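Side-chain contacts in capsular polysaccharide biosynthesis protein (Burkholderia pseudomallei, PDB 4BQN), which binds coenzyme A and probably acts as an acetyltransferase in the biosynthesis of the bacterial capsular polysaccharide: residues A[8-13]-A[17-22]; A[34-39]-A[54-59]; A[98-103]-A[162-167]; A[155-160]-A[188-193]. The protein carries 1 engineered substitution. One frame throughout, in Å; residues are numbered along the deposited sequence. Where two conformers were deposited one is given.

Contact 1 of 4, residues A[8-13]-A[17-22]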
# COMPACT_ATOMS: atom_id res chain seq x y z
N TYR A 8 11.98 17.26 11.59
CA TYR A 8 11.48 16.63 10.38
C TYR A 8 10.02 16.29 10.51
O TYR A 8 9.49 16.17 11.62
CB TYR A 8 12.29 15.38 9.99
CG TYR A 8 11.87 14.07 10.63
CD1 TYR A 8 12.06 13.84 11.99
CD2 TYR A 8 11.32 13.06 9.85
CE1 TYR A 8 11.68 12.64 12.56
CE2 TYR A 8 10.95 11.85 10.42
CZ TYR A 8 11.12 11.64 11.76
OH TYR A 8 10.73 10.43 12.30
N SER A 9 9.38 16.13 9.37
CA SER A 9 8.04 15.56 9.34
C SER A 9 7.98 14.56 8.21
O SER A 9 8.83 14.57 7.31
CB SER A 9 6.99 16.64 9.12
OG SER A 9 5.71 16.11 9.34
N VAL A 10 6.97 13.69 8.27
CA VAL A 10 6.72 12.73 7.20
C VAL A 10 5.26 12.88 6.75
O VAL A 10 4.33 12.68 7.55
CB VAL A 10 6.99 11.26 7.61
CG1 VAL A 10 7.06 10.39 6.36
CG2 VAL A 10 8.29 11.11 8.40
N TYR A 11 5.07 13.24 5.49
CA TYR A 11 3.73 13.44 4.96
C TYR A 11 3.48 12.49 3.80
O TYR A 11 4.34 12.30 2.94
CB TYR A 11 3.54 14.86 4.46
CG TYR A 11 2.22 15.08 3.79
CD1 TYR A 11 1.05 15.17 4.55
CD2 TYR A 11 2.13 15.18 2.41
CE1 TYR A 11 -0.17 15.37 3.93
CE2 TYR A 11 0.90 15.39 1.77
CZ TYR A 11 -0.25 15.48 2.55
OH TYR A 11 -1.46 15.72 1.92
N GLY A 12 2.28 11.93 3.73
CA GLY A 12 1.95 11.07 2.61
C GLY A 12 0.74 10.26 2.95
O GLY A 12 -0.19 10.77 3.59
N SER A 13 0.72 9.01 2.50
CA SER A 13 -0.36 8.09 2.79
C SER A 13 -0.27 7.60 4.24
O SER A 13 0.56 8.10 5.03
CB SER A 13 -0.24 6.88 1.86
OG SER A 13 0.87 6.07 2.24
N PRO A 17 3.00 8.11 8.57
CA PRO A 17 3.15 7.99 10.02
C PRO A 17 3.88 6.69 10.41
O PRO A 17 4.65 6.68 11.37
CB PRO A 17 1.69 8.01 10.52
CG PRO A 17 0.98 8.85 9.48
CD PRO A 17 1.60 8.39 8.19
N ALA A 18 3.66 5.62 9.64
CA ALA A 18 4.34 4.34 9.91
C ALA A 18 5.85 4.48 9.72
O ALA A 18 6.62 3.98 10.55
CB ALA A 18 3.79 3.24 9.02
N LEU A 19 6.26 5.20 8.68
CA LEU A 19 7.68 5.45 8.43
C LEU A 19 8.30 6.30 9.55
O LEU A 19 9.40 6.00 10.00
CB LEU A 19 7.83 6.13 7.06
CG LEU A 19 9.25 6.54 6.68
CD1 LEU A 19 10.22 5.37 6.71
CD2 LEU A 19 9.20 7.16 5.29
N ALA A 20 7.60 7.34 10.00
CA ALA A 20 8.10 8.15 11.11
C ALA A 20 8.29 7.30 12.37
O ALA A 20 9.29 7.44 13.08
CB ALA A 20 7.14 9.30 11.39
N LYS A 21 7.33 6.41 12.66
CA LYS A 21 7.42 5.54 13.82
C LYS A 21 8.66 4.65 13.70
O LYS A 21 9.41 4.45 14.67
CB LYS A 21 6.14 4.70 13.94
CG LYS A 21 5.98 3.93 15.24
CD LYS A 21 5.54 4.82 16.40
CE LYS A 21 4.04 5.10 16.37
NZ LYS A 21 3.65 5.99 17.50
N MET A 22 8.89 4.11 12.51
CA MET A 22 10.03 3.23 12.31
C MET A 22 11.34 3.99 12.46
O MET A 22 12.22 3.54 13.18
CB MET A 22 9.93 2.55 10.93
CG MET A 22 10.93 1.44 10.70
SD MET A 22 10.77 0.09 11.87
CE MET A 22 9.35 -0.79 11.21
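The ring of Y8 meets helix 17-22 through its phenolic end, while F29 meets the same ring edge-to-face. Y8 OH lies 3.9 Å from A20 CB and 3.4 Å from A20 O, but the geometry is too poor for a hydrogen bond; the hydroxyl is instead hydrogen-bonded to OD1 of N24, one turn further along the helix. Two residues on, V10 meets the helix with both methyls. Its chi1 of -165° puts CG1 opposite the backbone N and CG2 beside it, so the branches part: CG2 lands 3.7 Å from A20 CB, and CG1 reaches L19 CD2 at 4.0 Å, the two side chains crossing at about a right angle. Beyond the strand, S13 precedes the turn into the helix, and S13 O comes 3.3 Å from CD of P17, a residue with no N-H to offer. S13 OG caps the start of the helix by bonding to Q15 N, and also bonds to Q66. Strand 8-11 and helix 17-22 run at 144° to each other, the first strand-turn-helix unit of a parallel alpha/beta sheet. S13 also touches coenzyme A, which places the end of this unit at the cofactor pocket. Across the interface the grip is apolar: the helix rests on V10, and the polar groups at either end, Y8 OH and S13 OG, are satisfied by N24, Q15 and Q66.

Contact 2 of 4, residues A[34-39]-A[54-59]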
# COMPACT_ATOMS: atom_id res chain seq x y z
N GLU A 34 14.04 15.25 15.50
CA GLU A 34 12.79 15.31 16.27
C GLU A 34 11.61 15.44 15.31
O GLU A 34 11.59 16.31 14.43
CB GLU A 34 12.79 16.46 17.28
CG GLU A 34 11.52 16.51 18.13
CD GLU A 34 11.46 17.69 19.10
OE1 GLU A 34 12.46 18.43 19.26
OE2 GLU A 34 10.39 17.88 19.71
N LEU A 35 10.63 14.55 15.48
CA LEU A 35 9.45 14.53 14.62
C LEU A 35 8.46 15.63 14.99
O LEU A 35 8.12 15.81 16.17
CB LEU A 35 8.75 13.17 14.73
CG LEU A 35 7.46 12.98 13.92
CD1 LEU A 35 7.73 13.08 12.43
CD2 LEU A 35 6.81 11.66 14.27
N VAL A 36 7.98 16.34 13.98
CA VAL A 36 6.81 17.21 14.10
C VAL A 36 5.74 16.53 13.24
O VAL A 36 5.86 16.49 12.01
CB VAL A 36 7.09 18.65 13.61
CG1 VAL A 36 5.88 19.55 13.82
CG2 VAL A 36 8.32 19.22 14.33
N GLU A 37 4.71 15.97 13.87
CA GLU A 37 3.74 15.12 13.18
C GLU A 37 2.84 15.87 12.20
O GLU A 37 2.34 16.94 12.53
CB GLU A 37 2.84 14.40 14.19
CG GLU A 37 3.53 13.36 15.04
CD GLU A 37 2.63 12.81 16.13
OE1 GLU A 37 1.63 13.48 16.46
OE2 GLU A 37 2.92 11.72 16.64
N MET A 38 2.64 15.31 11.01
CA MET A 38 1.62 15.80 10.07
C MET A 38 0.63 14.68 9.81
O MET A 38 1.02 13.54 9.54
CB MET A 38 2.23 16.24 8.75
CG MET A 38 2.91 17.60 8.84
SD MET A 38 3.57 18.16 7.27
CE MET A 38 2.12 18.31 6.24
N GLU A 39 -0.65 15.02 9.85
CA GLU A 39 -1.70 14.07 9.50
C GLU A 39 -1.53 13.64 8.05
O GLU A 39 -1.18 14.45 7.20
CB GLU A 39 -3.09 14.70 9.68
CG GLU A 39 -3.44 15.07 11.12
CD GLU A 39 -2.83 16.38 11.59
OE1 GLU A 39 -2.29 17.14 10.76
OE2 GLU A 39 -2.90 16.66 12.80
N ALA A 54 1.59 26.91 7.18
CA ALA A 54 1.97 28.16 7.83
C ALA A 54 3.02 27.99 8.93
O ALA A 54 3.90 28.85 9.10
CB ALA A 54 0.74 28.86 8.40
N GLU A 55 2.92 26.91 9.69
CA GLU A 55 3.62 26.81 10.98
C GLU A 55 4.56 25.61 11.09
O GLU A 55 5.51 25.63 11.87
CB GLU A 55 2.61 26.75 12.14
CG GLU A 55 1.77 28.01 12.31
CD GLU A 55 0.75 27.91 13.43
OE1 GLU A 55 0.87 26.99 14.27
OE2 GLU A 55 -0.17 28.76 13.48
N THR A 56 4.29 24.55 10.35
CA THR A 56 5.10 23.34 10.46
C THR A 56 6.21 23.33 9.42
O THR A 56 7.39 23.34 9.75
CB THR A 56 4.25 22.07 10.32
OG1 THR A 56 3.25 22.05 11.33
CG2 THR A 56 5.11 20.81 10.42
N ILE A 57 5.81 23.31 8.15
CA ILE A 57 6.75 23.14 7.06
C ILE A 57 7.84 24.22 6.99
O ILE A 57 9.01 23.89 6.79
CB ILE A 57 6.01 22.93 5.72
CG1 ILE A 57 5.25 21.59 5.77
CG2 ILE A 57 6.97 22.94 4.54
CD1 ILE A 57 4.22 21.43 4.67
N PRO A 58 7.49 25.51 7.21
CA PRO A 58 8.56 26.52 7.16
C PRO A 58 9.63 26.39 8.26
O PRO A 58 10.67 27.04 8.19
CB PRO A 58 7.79 27.84 7.31
CG PRO A 58 6.43 27.53 6.78
CD PRO A 58 6.16 26.13 7.27
N LYS A 59 9.36 25.56 9.27
CA LYS A 59 10.33 25.31 10.34
C LYS A 59 11.09 23.99 10.22
O LYS A 59 11.91 23.66 11.09
CB LYS A 59 9.63 25.40 11.71
CG LYS A 59 8.94 26.72 12.01
CD LYS A 59 8.24 26.68 13.35
CE LYS A 59 7.22 27.79 13.49
NZ LYS A 59 6.10 27.39 14.38
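Two first torsions turn methyl groups of V36 and T56 at each other. In V36 chi1 is -177°, which sends CG1 to the far side from the backbone N; in T56 chi1 is -59°, which does the same for CG2 and leaves OG1 beside the N. The methyls V36 CG1 and T56 CG2 meet at 3.7 Å, with the two side chains running alongside in opposite senses. With OG1 turned from V36, T56 can hydrogen-bond to ND1 of H52, one helical turn earlier. M38 reaches over the same threonine, its CG 4.2 Å from T56 CG2, and then bends at chi3 (62°). That kink carries the thioether across I57 at about a right angle: SD is 4.1 Å from I57 CG1, and CE is also 4.1 Å from I57 CD1. The segment 34-39 leaves the edge strand 33-35 of the parallel sheet, and 54-59 includes the last part of helix 46-56 and the short 3-10 stretch after it, leading on to strand 62-65 in a beta-alpha-beta crossover. M38 packs on S9 and Y11 of strand 6-11 as well, while S85 and M86 touch I57. Between the two segments everything that touches is carbon or sulfur, so the contact depends on shape and on the exclusion of water rather than on direction. The hydroxyl T56 OG1 is satisfied by H52, which leaves its methyl to face V36 and M38.

Contact 3 of 4, residues A[98-103]-A[162-167]. With COA (coenzyme A), chain C.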
# COMPACT_ATOMS: atom_id res chain seq x y z
N MET A 98 4.38 2.71 -1.60
CA MET A 98 4.57 1.28 -1.78
C MET A 98 3.22 0.59 -2.01
O MET A 98 2.39 0.51 -1.10
CB MET A 98 5.29 0.70 -0.56
CG MET A 98 6.67 1.27 -0.37
SD MET A 98 7.42 0.90 1.22
CE MET A 98 6.68 2.19 2.23
N HIS A 99 3.02 0.07 -3.21
CA HIS A 99 1.79 -0.61 -3.60
C HIS A 99 2.22 -1.83 -4.40
O HIS A 99 3.08 -1.73 -5.28
CB HIS A 99 0.91 0.36 -4.39
CG HIS A 99 -0.36 -0.24 -4.92
ND1 HIS A 99 -1.61 0.20 -4.52
CD2 HIS A 99 -0.57 -1.19 -5.86
CE1 HIS A 99 -2.53 -0.47 -5.19
NE2 HIS A 99 -1.93 -1.32 -6.01
N TRP A 100 1.65 -2.98 -4.07
CA TRP A 100 2.07 -4.24 -4.69
C TRP A 100 0.94 -5.23 -4.59
O TRP A 100 0.57 -5.63 -3.48
CB TRP A 100 3.30 -4.77 -3.94
CG TRP A 100 3.89 -6.00 -4.52
CD1 TRP A 100 3.67 -7.30 -4.13
CD2 TRP A 100 4.88 -6.05 -5.56
NE1 TRP A 100 4.45 -8.16 -4.89
CE2 TRP A 100 5.19 -7.42 -5.78
CE3 TRP A 100 5.53 -5.08 -6.34
CZ2 TRP A 100 6.13 -7.82 -6.72
CZ3 TRP A 100 6.47 -5.48 -7.28
CH2 TRP A 100 6.75 -6.85 -7.47
N GLU A 101 0.39 -5.64 -5.74
CA GLU A 101 -0.76 -6.55 -5.80
C GLU A 101 -0.34 -8.02 -5.94
O GLU A 101 -1.18 -8.89 -6.07
CB GLU A 101 -1.71 -6.13 -6.93
CG GLU A 101 -2.30 -4.76 -6.67
CD GLU A 101 -3.08 -4.22 -7.83
OE1 GLU A 101 -3.60 -5.02 -8.63
OE2 GLU A 101 -3.17 -2.99 -7.93
N GLY A 102 0.96 -8.29 -5.89
CA GLY A 102 1.43 -9.62 -6.24
C GLY A 102 1.00 -10.73 -5.30
O GLY A 102 0.88 -11.87 -5.73
N TYR A 103 0.75 -10.43 -4.03
CA TYR A 103 0.26 -11.50 -3.14
C TYR A 103 -1.23 -11.75 -3.31
O TYR A 103 -1.69 -12.89 -3.13
CB TYR A 103 0.51 -11.16 -1.68
CG TYR A 103 1.97 -10.98 -1.37
CD1 TYR A 103 2.82 -12.08 -1.28
CD2 TYR A 103 2.49 -9.71 -1.11
CE1 TYR A 103 4.17 -11.91 -0.99
CE2 TYR A 103 3.83 -9.54 -0.82
CZ TYR A 103 4.66 -10.63 -0.74
OH TYR A 103 5.98 -10.43 -0.43
N ASP A 162 6.46 -2.75 -13.04
CA ASP A 162 6.31 -1.64 -13.99
C ASP A 162 5.50 -0.48 -13.42
O ASP A 162 5.79 0.69 -13.69
CB ASP A 162 5.65 -2.10 -15.29
CG ASP A 162 6.55 -3.00 -16.11
OD1 ASP A 162 7.76 -3.09 -15.81
OD2 ASP A 162 6.02 -3.61 -17.06
N GLU A 163 4.46 -0.78 -12.63
CA GLU A 163 3.67 0.28 -12.00
C GLU A 163 4.51 1.13 -11.05
O GLU A 163 4.33 2.35 -10.97
CB GLU A 163 2.49 -0.31 -11.24
CG GLU A 163 1.40 -0.86 -12.16
CD GLU A 163 0.76 0.20 -13.03
OE1 GLU A 163 0.33 1.26 -12.52
OE2 GLU A 163 0.68 -0.01 -14.24
N LEU A 164 5.41 0.49 -10.31
CA LEU A 164 6.34 1.22 -9.45
C LEU A 164 7.35 2.02 -10.26
O LEU A 164 7.59 3.18 -9.97
CB LEU A 164 7.05 0.26 -8.49
CG LEU A 164 6.16 -0.43 -7.43
CD1 LEU A 164 6.97 -1.42 -6.62
CD2 LEU A 164 5.53 0.60 -6.51
N LYS A 165 7.92 1.41 -11.30
CA LYS A 165 8.90 2.11 -12.12
C LYS A 165 8.29 3.32 -12.85
O LYS A 165 8.94 4.36 -12.96
CB LYS A 165 9.57 1.14 -13.10
CG LYS A 165 10.50 0.16 -12.42
CD LYS A 165 11.15 -0.78 -13.43
CE LYS A 165 12.13 -1.73 -12.77
NZ LYS A 165 12.73 -2.67 -13.77
N THR A 166 7.05 3.19 -13.33
CA THR A 166 6.35 4.32 -13.95
C THR A 166 6.21 5.47 -12.95
O THR A 166 6.46 6.63 -13.27
CB THR A 166 4.95 3.88 -14.45
OG1 THR A 166 5.11 3.01 -15.57
CG2 THR A 166 4.09 5.09 -14.87
N ARG A 167 5.83 5.13 -11.72
CA ARG A 167 5.60 6.14 -10.71
C ARG A 167 6.87 6.80 -10.21
O ARG A 167 6.83 7.92 -9.71
CB ARG A 167 4.77 5.58 -9.56
CG ARG A 167 3.29 5.62 -9.88
CD ARG A 167 2.46 4.98 -8.79
NE ARG A 167 1.05 4.92 -9.15
CZ ARG A 167 0.53 4.02 -9.99
NH1 ARG A 167 1.31 3.11 -10.55
NH2 ARG A 167 -0.77 4.04 -10.26
N1A COA C . -0.01 -0.07 -8.88
C2A COA C . -1.34 0.04 -9.12
N3A COA C . -2.09 1.02 -8.59
C4A COA C . -1.51 1.97 -7.82
C5A COA C . -0.08 1.91 -7.53
C6A COA C . 0.67 0.81 -8.12
N6A COA C . 2.00 0.70 -7.88
N7A COA C . 0.23 2.96 -6.74
C8A COA C . -0.92 3.65 -6.55
N9A COA C . -1.95 3.04 -7.17
C1B COA C . -3.35 3.48 -7.25
C2B COA C . -3.89 4.18 -6.03
O2B COA C . -4.40 3.23 -5.09
C3B COA C . -4.98 5.03 -6.67
O3B COA C . -6.08 4.15 -6.96
P3B COA C . -7.53 4.70 -7.38
O7A COA C . -8.38 3.46 -7.39
O8A COA C . -7.90 5.67 -6.29
O9A COA C . -7.36 5.35 -8.73
C4B COA C . -4.34 5.45 -8.00
O4B COA C . -3.35 4.46 -8.29
C5B COA C . -3.70 6.84 -7.97
O5B COA C . -2.76 6.85 -6.91
P1A COA C . -1.30 7.45 -7.08
O1A COA C . -0.57 7.13 -5.81
O2A COA C . -0.68 6.99 -8.37
O3A COA C . -1.47 9.03 -7.24
P2A COA C . -2.13 10.20 -6.35
O4A COA C . -3.30 10.74 -7.12
O5A COA C . -1.00 11.15 -6.04
O6A COA C . -2.67 9.53 -5.01
CBP COA C . -2.79 8.46 -2.87
CCP COA C . -1.90 9.25 -3.83
CDP COA C . -2.02 8.13 -1.59
CEP COA C . -3.94 9.36 -2.46
CAP COA C . -3.27 7.19 -3.60
OAP COA C . -2.17 6.29 -3.78
C9P COA C . -4.43 6.41 -2.99
O9P COA C . -5.58 6.74 -3.21
N8P COA C . -4.15 5.33 -2.26
C7P COA C . -5.19 4.48 -1.69
C6P COA C . -5.89 5.06 -0.47
C5P COA C . -4.87 5.27 0.61
O5P COA C . -4.26 6.32 0.72
N4P COA C . -4.69 4.23 1.41
C3P COA C . -3.75 4.27 2.49
C2P COA C . -2.75 3.15 2.34
S1P COA C . -1.33 3.56 3.26
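Residues of both segments build the adenine site of the coenzyme A pocket, with L164 linking its two walls. L164 CD2 packs 3.6 Å from H99 O, and its other methyl, CD1, comes to the edge of the W100 indole, 3.9 Å from CE3 and near the ring plane. Beside L164 the adenine is sandwiched. The H99 imidazole lies over one face, with C4A of the cofactor 3.6 Å above the ring plane and over its centre; the R167 guanidinium covers the opposite face, 3.3 Å from C5A in the same sense. Each plate is held in its own plane. H99 NE2 gives a nearly straight bond of 2.8 Å (173°) to E101 OE2, on the anti lone pair, and E101 OE1 is anchored by a salt bridge to R299. R167 NH1 makes a salt bridge with E163 OE1 at 2.9 Å and also bonds to E163 O. R167 NE binds the phosphate oxygen O2A at 2.8 Å, with O2A in the guanidinium plane. E163 itself borders the purine, its CB 3.4 Å from N1A. S69, Y97, N172 and R294 also hydrogen-bond to the cofactor. E101 thus positions H99, and E163, while lining the purine itself, positions R167; by facing the electron-rich purine while bonding to phosphate, R167 probably adds electrostatic attraction to the stacking.

Contact 4 of 4, residues A[155-160]-A[188-193]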
# COMPACT_ATOMS: atom_id res chain seq x y z
N GLU A 155 3.74 -12.71 -15.06
CA GLU A 155 3.06 -11.58 -15.70
C GLU A 155 2.58 -10.60 -14.63
O GLU A 155 2.71 -9.38 -14.78
CB GLU A 155 1.87 -12.07 -16.54
CG GLU A 155 1.04 -10.95 -17.16
CD GLU A 155 -0.14 -11.45 -17.97
OE1 GLU A 155 -0.33 -12.68 -18.06
OE2 GLU A 155 -0.86 -10.61 -18.52
N ILE A 156 2.00 -11.13 -13.56
CA ILE A 156 1.52 -10.29 -12.46
C ILE A 156 2.68 -9.50 -11.88
O ILE A 156 2.58 -8.28 -11.73
CB ILE A 156 0.84 -11.14 -11.38
CG1 ILE A 156 -0.47 -11.74 -11.92
CG2 ILE A 156 0.56 -10.30 -10.13
CD1 ILE A 156 -1.00 -12.92 -11.12
N GLU A 157 3.79 -10.18 -11.55
CA GLU A 157 4.93 -9.51 -10.93
C GLU A 157 5.54 -8.47 -11.85
O GLU A 157 5.91 -7.39 -11.38
CB GLU A 157 5.98 -10.50 -10.49
CG GLU A 157 5.51 -11.30 -9.29
CD GLU A 157 6.55 -12.25 -8.75
OE1 GLU A 157 7.65 -12.35 -9.34
OE2 GLU A 157 6.25 -12.91 -7.73
N SER A 158 5.65 -8.78 -13.14
CA SER A 158 6.20 -7.82 -14.11
C SER A 158 5.38 -6.53 -14.13
O SER A 158 5.94 -5.44 -14.14
CB SER A 158 6.29 -8.43 -15.52
OG SER A 158 6.87 -7.51 -16.43
N TRP A 159 4.05 -6.67 -14.10
CA TRP A 159 3.17 -5.51 -14.09
C TRP A 159 3.34 -4.73 -12.79
O TRP A 159 3.41 -3.50 -12.80
CB TRP A 159 1.72 -5.94 -14.31
CG TRP A 159 0.76 -4.82 -14.29
CD1 TRP A 159 0.41 -4.01 -15.33
CD2 TRP A 159 -0.01 -4.39 -13.16
NE1 TRP A 159 -0.52 -3.08 -14.91
CE2 TRP A 159 -0.80 -3.30 -13.58
CE3 TRP A 159 -0.11 -4.82 -11.83
CZ2 TRP A 159 -1.69 -2.63 -12.72
CZ3 TRP A 159 -0.99 -4.15 -10.97
CH2 TRP A 159 -1.76 -3.06 -11.42
N CYS A 160 3.39 -5.44 -11.65
CA CYS A 160 3.58 -4.77 -10.37
C CYS A 160 4.87 -3.95 -10.33
O CYS A 160 4.88 -2.82 -9.84
CB CYS A 160 3.57 -5.76 -9.21
SG CYS A 160 1.97 -6.56 -8.93
N ALA A 188 12.81 -8.86 -5.68
CA ALA A 188 13.76 -9.91 -5.36
C ALA A 188 13.36 -10.72 -4.14
O ALA A 188 13.73 -11.88 -4.03
CB ALA A 188 15.16 -9.33 -5.18
N ASN A 189 12.58 -10.13 -3.23
CA ASN A 189 12.28 -10.78 -1.97
C ASN A 189 10.83 -11.23 -1.78
O ASN A 189 10.55 -11.91 -0.81
CB ASN A 189 12.65 -9.87 -0.80
CG ASN A 189 14.14 -9.71 -0.66
OD1 ASN A 189 14.78 -10.50 0.04
ND2 ASN A 189 14.70 -8.71 -1.33
N CYS A 190 9.94 -10.84 -2.69
CA CYS A 190 8.51 -10.99 -2.43
C CYS A 190 8.06 -12.44 -2.25
O CYS A 190 7.14 -12.71 -1.46
CB CYS A 190 7.67 -10.29 -3.51
SG CYS A 190 7.83 -10.94 -5.18
N ARG A 191 8.72 -13.39 -2.93
CA ARG A 191 8.30 -14.78 -2.80
C ARG A 191 8.89 -15.46 -1.58
O ARG A 191 8.39 -16.51 -1.15
CB ARG A 191 8.59 -15.56 -4.07
CG ARG A 191 7.87 -14.97 -5.27
CD ARG A 191 7.73 -15.98 -6.39
NE ARG A 191 7.54 -15.30 -7.67
CZ ARG A 191 7.54 -15.91 -8.84
NH1 ARG A 191 7.70 -17.23 -8.91
NH2 ARG A 191 7.39 -15.20 -9.96
N GLN A 192 9.94 -14.86 -1.02
CA GLN A 192 10.66 -15.45 0.11
C GLN A 192 10.18 -14.92 1.45
O GLN A 192 10.22 -15.64 2.45
CB GLN A 192 12.16 -15.17 -0.03
CG GLN A 192 12.85 -15.97 -1.13
CD GLN A 192 12.55 -15.42 -2.52
OE1 GLN A 192 12.42 -14.22 -2.71
NE2 GLN A 192 12.44 -16.31 -3.50
N LYS A 193 9.74 -13.66 1.46
CA LYS A 193 9.35 -12.95 2.68
C LYS A 193 8.05 -12.23 2.40
O LYS A 193 7.88 -11.64 1.34
CB LYS A 193 10.40 -11.89 3.05
CG LYS A 193 11.74 -12.44 3.48
CD LYS A 193 12.79 -11.35 3.48
CE LYS A 193 14.16 -11.93 3.14
NZ LYS A 193 14.23 -12.50 1.77
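E157 and R191 grip each other tightly, side-on: R191 NE gives a bond of 2.7 Å to E157 OE2 and R191 NH2 one of 2.9 Å to E157 OE1, together a two-point salt bridge. The groups are not coplanar, for carboxylate and guanidinium planes stand 65° apart. NH2 therefore meets OE1 from above the carboxylate plane, while NE reaches OE2 on its syn side, 26° out of that plane. Both side chains are extended, E157 beyond CG and R191 from CG to NE, and C190 SG fills in beside the pair, 3.6 Å from E157 OE2. R191 NH2 has a second anionic partner in D154, so the cation is probably well balanced by charge. By contrast, the far side of the 188-193 turn is loose: Q192 and K193 are exposed and stay clear of the helix, K193 NZ bonding to N189 OD1 within its own segment. The buried carboxylate of E157 is thus paired, while the outer turn faces solvent. The bidentate salt bridge ties helix 153-167 to segment 188-193; the E157 side chain lies about 12 Å from the bound coenzyme A, whose pocket W159 of the same helix helps to line.

Overall arrangement
The four contacts follow one another along the chain, except that contacts 3 and 4 interleave. Contacts 1 and 2, with centres 11 Å apart, share the parallel sheet through neighbouring strands 6-11 and 33-35; Y8 O bonds to V36 N, and S9 OG to V36 O. Contacts 3 and 4 have centres about 9 Å apart and share helix 153-167, joined by Y103 OH, which bonds to the carbonyls of C190 and K193, and by W100 against C160. Contacts 2 and 4 are farthest apart, about 36 Å between centres, on opposite sides of the chain's centre, whereas 1 and 3 come within about 6 Å at their nearest atoms. Coenzyme A touches S13 of contact 1, H99 and R167 of contact 3 and W159 of contact 4.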